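PDB 6RB7: putative N-acetylneuraminate lyase from [Ruminococcus] gnavus ATCC 29149, which belongs to the dihydrodipicolinate synthetase family, whose members fold as TIM barrels, and assembles as four chains. Local coordinates for residues 42-47 and 74-79; 61-66 and 299-304; 107-112 and 131-136; 119-124 and 156-161; 167-172 and 192-197. All coordinates share one frame; numbering follows the deposited sequence.

Contact 1 of 5, residues 42-47 and 74-79; sequences IPAFYA and GVYVNG
The aromatic rings of Phe45 and Tyr76 each offer an edge across this pair of strands. Phe45 and Val75 run side by side, and the ring meets Val75 near its own plane, CD1 to Val75 CG1 at 4.2 Å. Elsewhere on the Phe45 rim a water lies in plane. The ring of Tyr76 is likewise met at its edge by the methyl of Ala44, and Tyr46, on the first segment itself, carries the carbonyl oxygen of Ala44 over one face, offset toward the rim. Phe45 reaches Val75 because its CG stands anti to the backbone N (chi1 -163°), while its CB packs on Val77.

The backbones are joined by a single bridge between Ala44 and Tyr76. Tyr76 N donates to Pro43 O at 2.9 Å, and Phe45 N donates to Tyr76 O at 2.8 Å, with an essentially linear N-H...O angle of 179°. Two waters extend the grip: one donates to Phe45 O and accepts from Asn78 N, while the other donates to both Phe45 O and Tyr76 O and accepts from Gly79 N. At the other end, Gly74 O is buried without a conventional partner. The CA of Ile42 makes a C-H...O contact with it at 3.5 Å, and Pro43 CD approaches this Gly74 O to 3.1 Å.

Helix 57-70, which lies between the strands in sequence, covers them through Phe67. Strand, helix and neighbouring strand running the same way form the beta-alpha-beta unit with which a TIM barrel begins, and this pairing of first and second strands closes its ring.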
# COMPACT_ATOMS: atom_id res chain seq x y z
N ILE A 42 -26.77 -1.81 15.25
CA ILE A 42 -26.15 -1.06 16.37
C ILE A 42 -25.45 0.16 15.79
O ILE A 42 -24.28 0.12 15.38
CB ILE A 42 -25.22 -1.96 17.20
CG1 ILE A 42 -25.99 -3.13 17.81
CG2 ILE A 42 -24.49 -1.14 18.26
CD1 ILE A 42 -25.15 -4.07 18.64
N PRO A 43 -26.15 1.30 15.65
CA PRO A 43 -25.49 2.50 15.20
C PRO A 43 -24.33 2.95 16.07
O PRO A 43 -24.39 2.85 17.29
CB PRO A 43 -26.59 3.57 15.29
CG PRO A 43 -27.88 2.78 15.21
CD PRO A 43 -27.58 1.51 15.98
N ALA A 44 -23.28 3.48 15.45
CA ALA A 44 -22.28 4.29 16.16
C ALA A 44 -22.95 5.55 16.68
O ALA A 44 -23.67 6.25 15.95
CB ALA A 44 -21.12 4.63 15.28
N PHE A 45 -22.74 5.82 17.94
CA PHE A 45 -23.25 7.01 18.63
C PHE A 45 -22.36 8.20 18.30
O PHE A 45 -21.12 8.12 18.40
CB PHE A 45 -23.25 6.73 20.12
CG PHE A 45 -24.10 7.68 20.94
CD1 PHE A 45 -25.45 7.41 21.10
CD2 PHE A 45 -23.54 8.77 21.56
CE1 PHE A 45 -26.23 8.27 21.85
CE2 PHE A 45 -24.32 9.64 22.31
CZ PHE A 45 -25.68 9.38 22.45
N TYR A 46 -22.95 9.32 17.89
CA TYR A 46 -22.16 10.51 17.51
C TYR A 46 -21.74 11.31 18.75
O TYR A 46 -22.35 11.23 19.83
CB TYR A 46 -22.97 11.40 16.56
CG TYR A 46 -23.47 10.67 15.35
CD1 TYR A 46 -22.60 9.91 14.57
CD2 TYR A 46 -24.82 10.63 15.01
CE1 TYR A 46 -23.06 9.21 13.47
CE2 TYR A 46 -25.28 9.96 13.91
CZ TYR A 46 -24.40 9.21 13.14
OH TYR A 46 -24.84 8.54 12.01
N ALA A 47 -20.68 12.09 18.56
CA ALA A 47 -20.26 13.12 19.54
C ALA A 47 -21.30 14.22 19.59
O ALA A 47 -21.61 14.80 18.55
CB ALA A 47 -18.89 13.66 19.24
N GLY A 74 -29.04 -1.52 19.64
CA GLY A 74 -28.08 -1.00 20.60
C GLY A 74 -27.37 0.19 20.07
O GLY A 74 -27.69 0.65 18.95
N VAL A 75 -26.40 0.67 20.82
CA VAL A 75 -25.53 1.78 20.39
C VAL A 75 -24.07 1.42 20.67
O VAL A 75 -23.76 0.71 21.70
CB VAL A 75 -25.88 3.13 20.99
CG1 VAL A 75 -27.17 3.67 20.40
CG2 VAL A 75 -25.96 3.09 22.51
N TYR A 76 -23.20 1.87 19.80
CA TYR A 76 -21.74 1.69 19.88
C TYR A 76 -21.18 3.06 20.23
O TYR A 76 -21.18 3.97 19.41
CB TYR A 76 -21.21 1.13 18.56
CG TYR A 76 -19.71 1.08 18.48
CD1 TYR A 76 -19.00 0.13 19.19
CD2 TYR A 76 -19.01 1.90 17.63
CE1 TYR A 76 -17.61 0.05 19.10
CE2 TYR A 76 -17.62 1.85 17.55
CZ TYR A 76 -16.93 0.94 18.30
OH TYR A 76 -15.59 0.89 18.20
N VAL A 77 -20.76 3.21 21.50
CA VAL A 77 -20.49 4.55 22.07
C VAL A 77 -18.98 4.84 22.10
O VAL A 77 -18.19 3.96 22.48
CB VAL A 77 -21.10 4.60 23.46
CG1 VAL A 77 -20.88 5.97 24.08
CG2 VAL A 77 -22.56 4.22 23.45
N ASN A 78 -18.60 6.07 21.76
CA ASN A 78 -17.21 6.56 21.84
C ASN A 78 -16.32 5.74 20.90
O ASN A 78 -15.14 5.58 21.21
CB ASN A 78 -16.68 6.57 23.28
CG ASN A 78 -17.35 7.60 24.14
OD1 ASN A 78 -17.67 8.69 23.67
ND2 ASN A 78 -17.60 7.24 25.40
N GLY A 79 -16.85 5.34 19.74
CA GLY A 79 -16.02 4.87 18.63
C GLY A 79 -15.39 6.03 17.87
O GLY A 79 -15.57 7.21 18.24
O HOH W 1 -20.12 8.33 21.06
O HOH W 2 -19.37 5.84 18.38

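Contact 2 of 5, residues 61-66 and 299-304; sequences QGLTKY and EGLELG
Leu301 rests its CD1 methyl over one face of the Tyr66 ring, a CH-pi contact of 4.0 Å to the ring centroid, 23° off the normal. The same methyl also reaches Leu63, whose CD1 lies 4.2 Å from Leu301 CD1. Leu63 turns its other methyl, CD2, to Leu303 CD2 at 4.0 Å. At the ring edge Glu299 takes over: its CD is 3.6 Å from Tyr66 CE1, with the carboxylate and ring planes turned 68° apart. A bend at chi2 of Glu299 (-74°) folds the carboxylate back against this edge.

A water ties the two polar ends together, donating to Tyr66 OH at 2.8 Å and to Glu299 OE2 at 2.7 Å. Each end has a further partner beyond the contact, Gly245 O for the tyrosine hydroxyl and Lys70, in a salt bridge, for OE2.

Behind these groups stands the chain's change of direction: Gly300, with positive phi, is the first residue to leave helix 287-299, and Leu301 beyond it bonds back to Leu295 through the backbone. The segment after that helix thus lies against helix 57-70; Leu295 also touches Tyr66, while Phe45 and Cys48, in the loop after strand 41-43, pack on Leu63.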
# COMPACT_ATOMS: atom_id res chain seq x y z
N GLN A 61 -28.19 12.82 25.96
CA GLN A 61 -29.45 12.18 26.36
C GLN A 61 -30.44 12.24 25.20
O GLN A 61 -31.13 11.25 24.96
CB GLN A 61 -29.98 12.83 27.64
CG GLN A 61 -29.11 12.59 28.83
CD GLN A 61 -29.69 13.21 30.08
OE1 GLN A 61 -30.90 13.52 30.13
NE2 GLN A 61 -28.82 13.46 31.05
N GLY A 62 -30.48 13.36 24.47
CA GLY A 62 -31.36 13.53 23.31
C GLY A 62 -31.10 12.47 22.25
O GLY A 62 -32.03 11.84 21.73
N LEU A 63 -29.82 12.29 21.91
CA LEU A 63 -29.48 11.31 20.87
C LEU A 63 -29.76 9.88 21.35
O LEU A 63 -30.21 9.05 20.55
CB LEU A 63 -28.03 11.50 20.42
CG LEU A 63 -27.62 10.62 19.24
CD1 LEU A 63 -28.41 10.94 17.98
CD2 LEU A 63 -26.14 10.76 18.97
N THR A 64 -29.59 9.60 22.63
CA THR A 64 -29.87 8.25 23.17
C THR A 64 -31.37 7.97 23.05
O THR A 64 -31.77 6.90 22.61
CB THR A 64 -29.39 8.11 24.61
OG1 THR A 64 -28.03 8.52 24.73
CG2 THR A 64 -29.59 6.71 25.12
N LYS A 65 -32.20 8.94 23.44
CA LYS A 65 -33.68 8.76 23.39
C LYS A 65 -34.10 8.58 21.93
O LYS A 65 -35.06 7.80 21.66
CB LYS A 65 -34.36 9.94 24.05
CG LYS A 65 -34.13 9.98 25.54
CD LYS A 65 -34.82 11.10 26.28
CE LYS A 65 -34.31 12.47 25.85
NZ LYS A 65 -35.01 13.58 26.56
N TYR A 66 -33.44 9.27 21.00
CA TYR A 66 -33.68 9.10 19.55
C TYR A 66 -33.45 7.65 19.16
O TYR A 66 -34.30 7.06 18.50
CB TYR A 66 -32.78 10.04 18.77
CG TYR A 66 -32.61 9.79 17.29
CD1 TYR A 66 -33.54 10.21 16.37
CD2 TYR A 66 -31.46 9.16 16.83
CE1 TYR A 66 -33.35 10.03 15.00
CE2 TYR A 66 -31.26 8.96 15.47
CZ TYR A 66 -32.19 9.41 14.55
OH TYR A 66 -31.98 9.20 13.21
N GLU A 299 -34.87 15.82 12.24
CA GLU A 299 -35.27 15.39 13.61
C GLU A 299 -35.31 16.54 14.60
O GLU A 299 -35.72 16.26 15.76
CB GLU A 299 -34.38 14.26 14.12
CG GLU A 299 -34.44 13.05 13.24
CD GLU A 299 -35.72 12.23 13.33
OE1 GLU A 299 -36.60 12.55 14.22
OE2 GLU A 299 -35.83 11.29 12.56
N GLY A 300 -34.82 17.73 14.24
CA GLY A 300 -34.69 18.84 15.19
C GLY A 300 -33.70 18.54 16.30
O GLY A 300 -33.78 19.15 17.38
N LEU A 301 -32.76 17.63 16.08
CA LEU A 301 -31.73 17.34 17.10
C LEU A 301 -30.59 18.33 16.94
O LEU A 301 -30.19 18.62 15.80
CB LEU A 301 -31.22 15.91 16.90
CG LEU A 301 -32.15 14.78 17.33
CD1 LEU A 301 -31.59 13.44 16.85
CD2 LEU A 301 -32.31 14.76 18.85
N GLU A 302 -30.04 18.79 18.05
CA GLU A 302 -28.90 19.74 18.11
C GLU A 302 -27.70 18.98 18.67
O GLU A 302 -27.67 18.76 19.90
CB GLU A 302 -29.25 20.93 18.99
CG GLU A 302 -30.33 21.80 18.39
CD GLU A 302 -29.85 22.81 17.37
OE1 GLU A 302 -30.68 23.65 16.95
OE2 GLU A 302 -28.68 22.76 16.96
N LEU A 303 -26.79 18.55 17.80
CA LEU A 303 -25.64 17.69 18.20
C LEU A 303 -24.35 18.51 18.20
O LEU A 303 -23.29 17.94 18.51
CB LEU A 303 -25.45 16.50 17.25
CG LEU A 303 -26.42 15.33 17.39
CD1 LEU A 303 -27.73 15.68 16.72
CD2 LEU A 303 -25.80 14.08 16.76
N GLY A 304 -24.41 19.77 17.81
CA GLY A 304 -23.19 20.58 17.72
C GLY A 304 -22.40 20.28 16.46
O GLY A 304 -22.92 19.68 15.52
O HOH W 3 -33.59 10.44 11.23

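Contact 3 of 5, residues 107-112 and 131-136; sequences LTVIAH and LGVDAI
Asp134 and Val109 grip each other in both directions. Val109 N donates to Asp134 OD2 at 2.9 Å, meeting the oxygen on its anti side, 23° out of the carboxylate plane. In return, Val109 O accepts from two consecutive amides, Asp134 N at 3.0 Å and Ala135 N at 3.2 Å, both in its carbonyl plane, the former more bent, 131° at the hydrogen. The aspartate reaches back because its CG lies beside its own backbone N (chi1 -64°). Its second oxygen, OD1, forms a salt bridge with Lys37, so the carboxylate is held through both oxygens and its negative charge is probably stabilised. Further along, Ala111 N donates to Ala135 O at 2.9 Å, extending the parallel ladder.

This is the joint of a right-handed beta-alpha-beta crossover of the TIM barrel, in which strand 108-112 leads through helix 118-130 into strand 135-138. The helix is brought to its end by a Schellman motif at Gly132, whose positive phi turns the chain back toward the sheet.

Ile110 and Ala135 share one side, CG1 to CB at 4.2 Å. On the other side, Ala111 and Ile136 look toward Ala128 of helix 118-130. Val133 lies crosswise to Val109, with their CG1 atoms 4.0 Å apart, and extends the same methyl to Ala111 CB. At the start of strand 108-112, Thr108 CG2 sits 3.9 Å from Asp134 CB.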
# COMPACT_ATOMS: atom_id res chain seq x y z
N LEU A 107 -31.42 -0.56 25.23
CA LEU A 107 -30.36 -0.65 24.20
C LEU A 107 -29.28 -1.59 24.70
O LEU A 107 -28.82 -1.43 25.84
CB LEU A 107 -29.73 0.72 23.93
CG LEU A 107 -30.66 1.74 23.27
CD1 LEU A 107 -30.08 3.11 23.40
CD2 LEU A 107 -30.90 1.38 21.80
N THR A 108 -28.76 -2.42 23.80
CA THR A 108 -27.47 -3.08 24.05
C THR A 108 -26.42 -1.96 23.96
O THR A 108 -26.46 -1.19 22.98
CB THR A 108 -27.20 -4.19 23.05
OG1 THR A 108 -28.23 -5.18 23.20
CG2 THR A 108 -25.84 -4.82 23.22
N VAL A 109 -25.53 -1.85 24.92
CA VAL A 109 -24.54 -0.76 24.93
C VAL A 109 -23.15 -1.37 24.80
O VAL A 109 -22.74 -2.15 25.70
CB VAL A 109 -24.65 0.17 26.14
CG1 VAL A 109 -23.55 1.22 26.11
CG2 VAL A 109 -26.02 0.82 26.18
N ILE A 110 -22.45 -1.02 23.72
CA ILE A 110 -21.04 -1.40 23.53
C ILE A 110 -20.24 -0.11 23.66
O ILE A 110 -20.48 0.83 22.89
CB ILE A 110 -20.83 -2.05 22.16
CG1 ILE A 110 -21.72 -3.26 21.92
CG2 ILE A 110 -19.34 -2.36 21.97
CD1 ILE A 110 -21.66 -3.80 20.50
N ALA A 111 -19.35 -0.05 24.64
CA ALA A 111 -18.52 1.15 24.90
C ALA A 111 -17.11 0.91 24.36
O ALA A 111 -16.40 0.05 24.84
CB ALA A 111 -18.47 1.47 26.36
N HIS A 112 -16.76 1.62 23.29
CA HIS A 112 -15.38 1.63 22.77
C HIS A 112 -14.51 2.40 23.74
O HIS A 112 -14.81 3.59 23.99
CB HIS A 112 -15.36 2.23 21.36
CG HIS A 112 -13.95 2.25 20.84
ND1 HIS A 112 -13.24 3.42 20.74
CD2 HIS A 112 -13.12 1.24 20.49
CE1 HIS A 112 -12.03 3.12 20.27
NE2 HIS A 112 -11.91 1.77 20.16
N LEU A 131 -20.65 1.06 35.05
CA LEU A 131 -21.99 1.48 34.59
C LEU A 131 -22.81 0.31 34.04
O LEU A 131 -23.94 0.56 33.60
CB LEU A 131 -21.81 2.56 33.51
CG LEU A 131 -21.30 3.90 34.03
CD1 LEU A 131 -21.15 4.86 32.87
CD2 LEU A 131 -22.26 4.49 35.06
N GLY A 132 -22.24 -0.89 33.93
CA GLY A 132 -22.99 -2.08 33.50
C GLY A 132 -23.25 -2.09 32.00
O GLY A 132 -24.31 -2.59 31.55
N VAL A 133 -22.27 -1.66 31.22
CA VAL A 133 -22.40 -1.80 29.75
C VAL A 133 -22.45 -3.30 29.41
O VAL A 133 -21.94 -4.15 30.17
CB VAL A 133 -21.26 -1.10 29.00
CG1 VAL A 133 -21.23 0.38 29.30
CG2 VAL A 133 -19.92 -1.76 29.26
N ASP A 134 -22.97 -3.64 28.24
CA ASP A 134 -23.01 -5.03 27.76
C ASP A 134 -21.62 -5.47 27.35
O ASP A 134 -21.21 -6.62 27.67
CB ASP A 134 -24.02 -5.18 26.64
CG ASP A 134 -25.42 -4.90 27.16
OD1 ASP A 134 -26.00 -5.83 27.78
OD2 ASP A 134 -25.87 -3.74 27.04
N ALA A 135 -20.90 -4.62 26.64
CA ALA A 135 -19.56 -4.96 26.14
C ALA A 135 -18.70 -3.71 26.11
O ALA A 135 -19.24 -2.59 25.99
CB ALA A 135 -19.67 -5.58 24.74
N ILE A 136 -17.41 -3.93 26.12
CA ILE A 136 -16.42 -2.91 25.75
C ILE A 136 -15.76 -3.35 24.44
O ILE A 136 -15.80 -4.54 24.11
CB ILE A 136 -15.37 -2.68 26.85
CG1 ILE A 136 -14.66 -3.98 27.25
CG2 ILE A 136 -16.04 -1.99 28.04
CD1 ILE A 136 -13.36 -3.70 28.01

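Contact 4 of 5, residues 119-124 and 156-161; sequences KDSQEL and NAISAA
Gln122 lays its extended side chain across the neighbouring helix, over the turn around Ala157. Its CG lies 3.6 Å from Ala157 O, and the amide end passes alongside the methyl of the same residue, Gln122 NE2 to Ala157 CB being 3.8 Å. The amide does not bond that carbonyl directly. A water sits between them instead, accepting from Gln122 NE2 at 2.7 Å and donating to Ala157 O at 2.6 Å, so one water bridges the two helices. With CG anti to the carbonyl carbon (chi1 -72°) and chi2 at 171°, the glutamine stretches far enough to share this water.

Nearer its backbone, Gln122 meets a second alanine. The methyl of Ala161 stands 3.5 Å from Gln122 O and also touches Gln122 CB. One residue earlier, Ser121 turns its CB into the side chain of Ile158, with CD1 of Ile158 3.5 Å from Ser121 CB and CG1 equally near. The serine hydroxyl bonds Asn117 O and Cys115 N, just ahead of the helix, so the packing falls mainly to the CB. The small Ser121, Ala157 and Ala161 suit an axis separation of 8.3 Å at a crossing angle of -31°.

Both helices belong to the outer layer of the barrel. Ile158 also touches Phe167 on strand 166-171 and Val113, Leu124 packs against Val89 of helix 89-103, and Ala161 abuts Ala125 and Arg126 one turn further along helix 118-130.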
# COMPACT_ATOMS: atom_id res chain seq x y z
N LYS A 119 -3.09 2.92 29.83
CA LYS A 119 -3.68 3.27 31.16
C LYS A 119 -4.99 4.04 31.00
O LYS A 119 -5.94 3.77 31.77
CB LYS A 119 -2.69 4.03 32.03
CG LYS A 119 -2.24 5.37 31.52
CD LYS A 119 -1.42 6.09 32.63
CE LYS A 119 -0.90 7.42 32.17
NZ LYS A 119 -0.21 8.10 33.29
N ASP A 120 -5.10 4.92 30.00
CA ASP A 120 -6.36 5.65 29.75
C ASP A 120 -7.42 4.64 29.32
O ASP A 120 -8.59 4.74 29.69
CB ASP A 120 -6.21 6.70 28.66
CG ASP A 120 -5.45 7.96 29.03
OD1 ASP A 120 -5.10 8.13 30.25
OD2 ASP A 120 -5.25 8.77 28.11
N SER A 121 -7.03 3.67 28.49
CA SER A 121 -7.97 2.61 28.02
C SER A 121 -8.48 1.79 29.22
O SER A 121 -9.68 1.43 29.26
CB SER A 121 -7.27 1.73 27.02
OG SER A 121 -6.69 2.48 25.94
N GLN A 122 -7.59 1.41 30.14
CA GLN A 122 -7.99 0.65 31.34
C GLN A 122 -8.92 1.50 32.20
O GLN A 122 -9.92 0.95 32.75
CB GLN A 122 -6.73 0.28 32.12
CG GLN A 122 -5.86 -0.80 31.46
CD GLN A 122 -4.55 -0.94 32.19
OE1 GLN A 122 -3.81 0.04 32.32
NE2 GLN A 122 -4.22 -2.15 32.62
N GLU A 123 -8.68 2.80 32.30
CA GLU A 123 -9.54 3.71 33.11
C GLU A 123 -10.94 3.71 32.51
O GLU A 123 -11.95 3.57 33.26
CB GLU A 123 -8.91 5.09 33.20
CG GLU A 123 -9.74 6.09 33.93
CD GLU A 123 -9.06 7.44 34.21
OE1 GLU A 123 -7.95 7.72 33.64
OE2 GLU A 123 -9.67 8.26 34.96
N LEU A 124 -11.06 3.82 31.18
CA LEU A 124 -12.39 3.82 30.57
C LEU A 124 -13.03 2.45 30.67
O LEU A 124 -14.25 2.42 30.81
CB LEU A 124 -12.27 4.30 29.11
CG LEU A 124 -12.00 5.79 28.96
CD1 LEU A 124 -11.80 6.14 27.51
CD2 LEU A 124 -13.11 6.66 29.58
N ASN A 156 -5.69 -7.36 26.12
CA ASN A 156 -5.85 -8.16 27.35
C ASN A 156 -5.78 -7.25 28.57
O ASN A 156 -6.48 -7.55 29.58
CB ASN A 156 -4.91 -9.35 27.37
CG ASN A 156 -5.38 -10.48 26.49
OD1 ASN A 156 -4.53 -11.11 25.81
ND2 ASN A 156 -6.66 -10.74 26.48
N ALA A 157 -4.96 -6.20 28.56
CA ALA A 157 -4.87 -5.26 29.70
C ALA A 157 -6.17 -4.52 29.84
O ALA A 157 -6.69 -4.31 30.95
CB ALA A 157 -3.71 -4.31 29.55
N ILE A 158 -6.74 -4.09 28.70
CA ILE A 158 -8.03 -3.38 28.72
C ILE A 158 -9.11 -4.34 29.25
O ILE A 158 -9.88 -3.96 30.15
CB ILE A 158 -8.36 -2.86 27.30
CG1 ILE A 158 -7.35 -1.80 26.89
CG2 ILE A 158 -9.78 -2.35 27.24
CD1 ILE A 158 -7.41 -1.41 25.42
N SER A 159 -9.13 -5.58 28.76
CA SER A 159 -10.13 -6.57 29.17
C SER A 159 -9.98 -6.85 30.69
O SER A 159 -11.03 -6.98 31.37
CB SER A 159 -9.98 -7.82 28.36
OG SER A 159 -10.89 -8.83 28.82
N ALA A 160 -8.77 -6.93 31.20
CA ALA A 160 -8.54 -7.26 32.63
C ALA A 160 -9.06 -6.12 33.53
O ALA A 160 -9.31 -6.39 34.72
CB ALA A 160 -7.07 -7.49 32.87
N ALA A 161 -9.19 -4.90 33.02
CA ALA A 161 -9.72 -3.75 33.79
C ALA A 161 -11.25 -3.83 33.87
O ALA A 161 -11.83 -3.10 34.67
CB ALA A 161 -9.26 -2.44 33.21
O HOH W 4 -5.55 -4.36 33.31

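Contact 5 of 5, residues 167-172 and 192-197; sequences FVIYNI and PNVIGV
Phe167 opens the hydrogen bonding between these parallel strands, its N donating to Asn193 O at 2.8 Å. The bond is bent, 143° at the hydrogen, and the donor stands well above the carbonyl plane. Better aligned are Ile195 N to Phe167 O at 2.9 Å, with an angle of 169°, and Ile169 N to Gly196 O at 3.1 Å. Two C-H...O contacts reinforce them, Val194 CA to Phe167 O at 3.3 Å and Val197 CA to Ile169 O at 3.2 Å.

Among the apolar contacts, Val194 divides its branches, CG2 going to Phe167 CD1 and CG1 to Ile169 CD1, on the face covered by Met188 of helix 182-188. Val168, on the opposite face, sends CG2 to Ile195 CG1 at 3.8 Å, reached because the isoleucine turns CG1 between its backbone N and carbonyl carbon (chi1 62°).

One residue lies between the bridged Phe167 and Ile169, but two between their partners Val194 and Val197, an offset consistent with a beta bulge around Ile195 and Gly196. The chemistry implies that backbone bonds set the pairing in this barrel wall, while apolar side chains, mostly beta-branched, fill in beside it.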
# COMPACT_ATOMS: atom_id res chain seq x y z
N PHE A 167 -16.03 -8.48 25.45
CA PHE A 167 -14.97 -7.68 24.78
C PHE A 167 -15.08 -7.91 23.27
O PHE A 167 -15.04 -9.07 22.78
CB PHE A 167 -13.59 -8.08 25.27
CG PHE A 167 -12.47 -7.19 24.79
CD1 PHE A 167 -11.92 -7.35 23.53
CD2 PHE A 167 -11.95 -6.22 25.62
CE1 PHE A 167 -10.87 -6.54 23.11
CE2 PHE A 167 -10.92 -5.39 25.19
CZ PHE A 167 -10.38 -5.56 23.94
N VAL A 168 -15.13 -6.82 22.53
CA VAL A 168 -15.16 -6.79 21.04
C VAL A 168 -13.88 -6.18 20.50
O VAL A 168 -13.56 -5.02 20.81
CB VAL A 168 -16.37 -6.02 20.51
CG1 VAL A 168 -16.40 -5.99 19.00
CG2 VAL A 168 -17.69 -6.61 21.05
N ILE A 169 -13.17 -6.91 19.63
CA ILE A 169 -12.01 -6.36 18.90
C ILE A 169 -12.54 -5.56 17.72
O ILE A 169 -13.39 -6.11 16.99
CB ILE A 169 -11.14 -7.52 18.40
CG1 ILE A 169 -10.60 -8.34 19.57
CG2 ILE A 169 -10.05 -7.00 17.46
CD1 ILE A 169 -10.13 -9.72 19.12
N TYR A 170 -12.04 -4.36 17.50
CA TYR A 170 -12.43 -3.55 16.33
C TYR A 170 -11.29 -3.60 15.32
O TYR A 170 -10.21 -3.01 15.57
CB TYR A 170 -12.84 -2.14 16.75
CG TYR A 170 -13.65 -1.43 15.70
CD1 TYR A 170 -13.08 -1.04 14.52
CD2 TYR A 170 -15.01 -1.17 15.88
CE1 TYR A 170 -13.81 -0.35 13.56
CE2 TYR A 170 -15.76 -0.56 14.90
CZ TYR A 170 -15.17 -0.18 13.72
OH TYR A 170 -15.88 0.47 12.73
N ASN A 171 -11.52 -4.28 14.19
CA ASN A 171 -10.50 -4.44 13.12
C ASN A 171 -10.68 -3.34 12.10
O ASN A 171 -11.72 -3.29 11.45
CB ASN A 171 -10.58 -5.83 12.50
CG ASN A 171 -9.48 -6.10 11.51
OD1 ASN A 171 -8.33 -5.78 11.79
ND2 ASN A 171 -9.83 -6.65 10.34
N ILE A 172 -9.71 -2.45 11.98
CA ILE A 172 -9.78 -1.30 11.02
C ILE A 172 -8.37 -1.02 10.50
O ILE A 172 -7.76 -0.00 10.80
CB ILE A 172 -10.50 -0.12 11.67
CG1 ILE A 172 -10.67 1.02 10.66
CG2 ILE A 172 -9.85 0.31 12.98
CD1 ILE A 172 -11.94 1.81 10.87
N PRO A 192 -11.63 -15.57 27.57
CA PRO A 192 -13.03 -16.00 27.44
C PRO A 192 -14.00 -14.82 27.31
O PRO A 192 -15.11 -15.04 26.90
CB PRO A 192 -13.30 -16.77 28.76
CG PRO A 192 -12.32 -16.22 29.70
CD PRO A 192 -11.07 -15.90 28.89
N ASN A 193 -13.58 -13.61 27.68
CA ASN A 193 -14.44 -12.42 27.56
C ASN A 193 -14.58 -11.97 26.11
O ASN A 193 -15.52 -11.25 25.81
CB ASN A 193 -13.95 -11.25 28.41
CG ASN A 193 -14.12 -11.55 29.89
OD1 ASN A 193 -14.44 -12.67 30.26
ND2 ASN A 193 -13.84 -10.58 30.73
N VAL A 194 -13.65 -12.35 25.24
CA VAL A 194 -13.74 -11.95 23.80
C VAL A 194 -14.97 -12.63 23.20
O VAL A 194 -15.04 -13.86 23.19
CB VAL A 194 -12.46 -12.27 23.04
CG1 VAL A 194 -12.62 -12.01 21.55
CG2 VAL A 194 -11.29 -11.43 23.59
N ILE A 195 -15.88 -11.82 22.64
CA ILE A 195 -17.12 -12.31 22.01
C ILE A 195 -17.05 -12.19 20.50
O ILE A 195 -17.93 -12.74 19.85
CB ILE A 195 -18.38 -11.61 22.56
CG1 ILE A 195 -18.40 -10.10 22.28
CG2 ILE A 195 -18.58 -11.93 24.02
CD1 ILE A 195 -19.77 -9.49 22.39
N GLY A 196 -16.02 -11.52 19.96
CA GLY A 196 -15.95 -11.40 18.50
C GLY A 196 -15.34 -10.10 18.05
O GLY A 196 -14.50 -9.55 18.75
N VAL A 197 -15.66 -9.74 16.82
CA VAL A 197 -14.88 -8.77 16.02
C VAL A 197 -15.86 -7.84 15.32
O VAL A 197 -16.75 -8.35 14.63
CB VAL A 197 -13.99 -9.44 14.96
CG1 VAL A 197 -13.17 -8.41 14.21
CG2 VAL A 197 -13.11 -10.51 15.57

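How the contacts relate
From the N terminus, contact 1 closes the first loop, joining the first two strands of the barrel around helix 57-70. Contact 2 starts on that helix, so it crosses contact 1, and it closes only near residue 300, bringing the chain's late loop back to the beginning; contacts 3, 4 and 5 all lie within its span. Contact 3 pairs the third and fourth strands, and contact 4 crosses it by joining the helix between them to the next one. Contact 5 follows in series, pairing the fifth and sixth strands. Contacts 1, 3 and 5 share the sheet, through Val77 and Ile110 and through Ile136 and Val168, while Ile158 links contact 4 to Ile136 and Phe167.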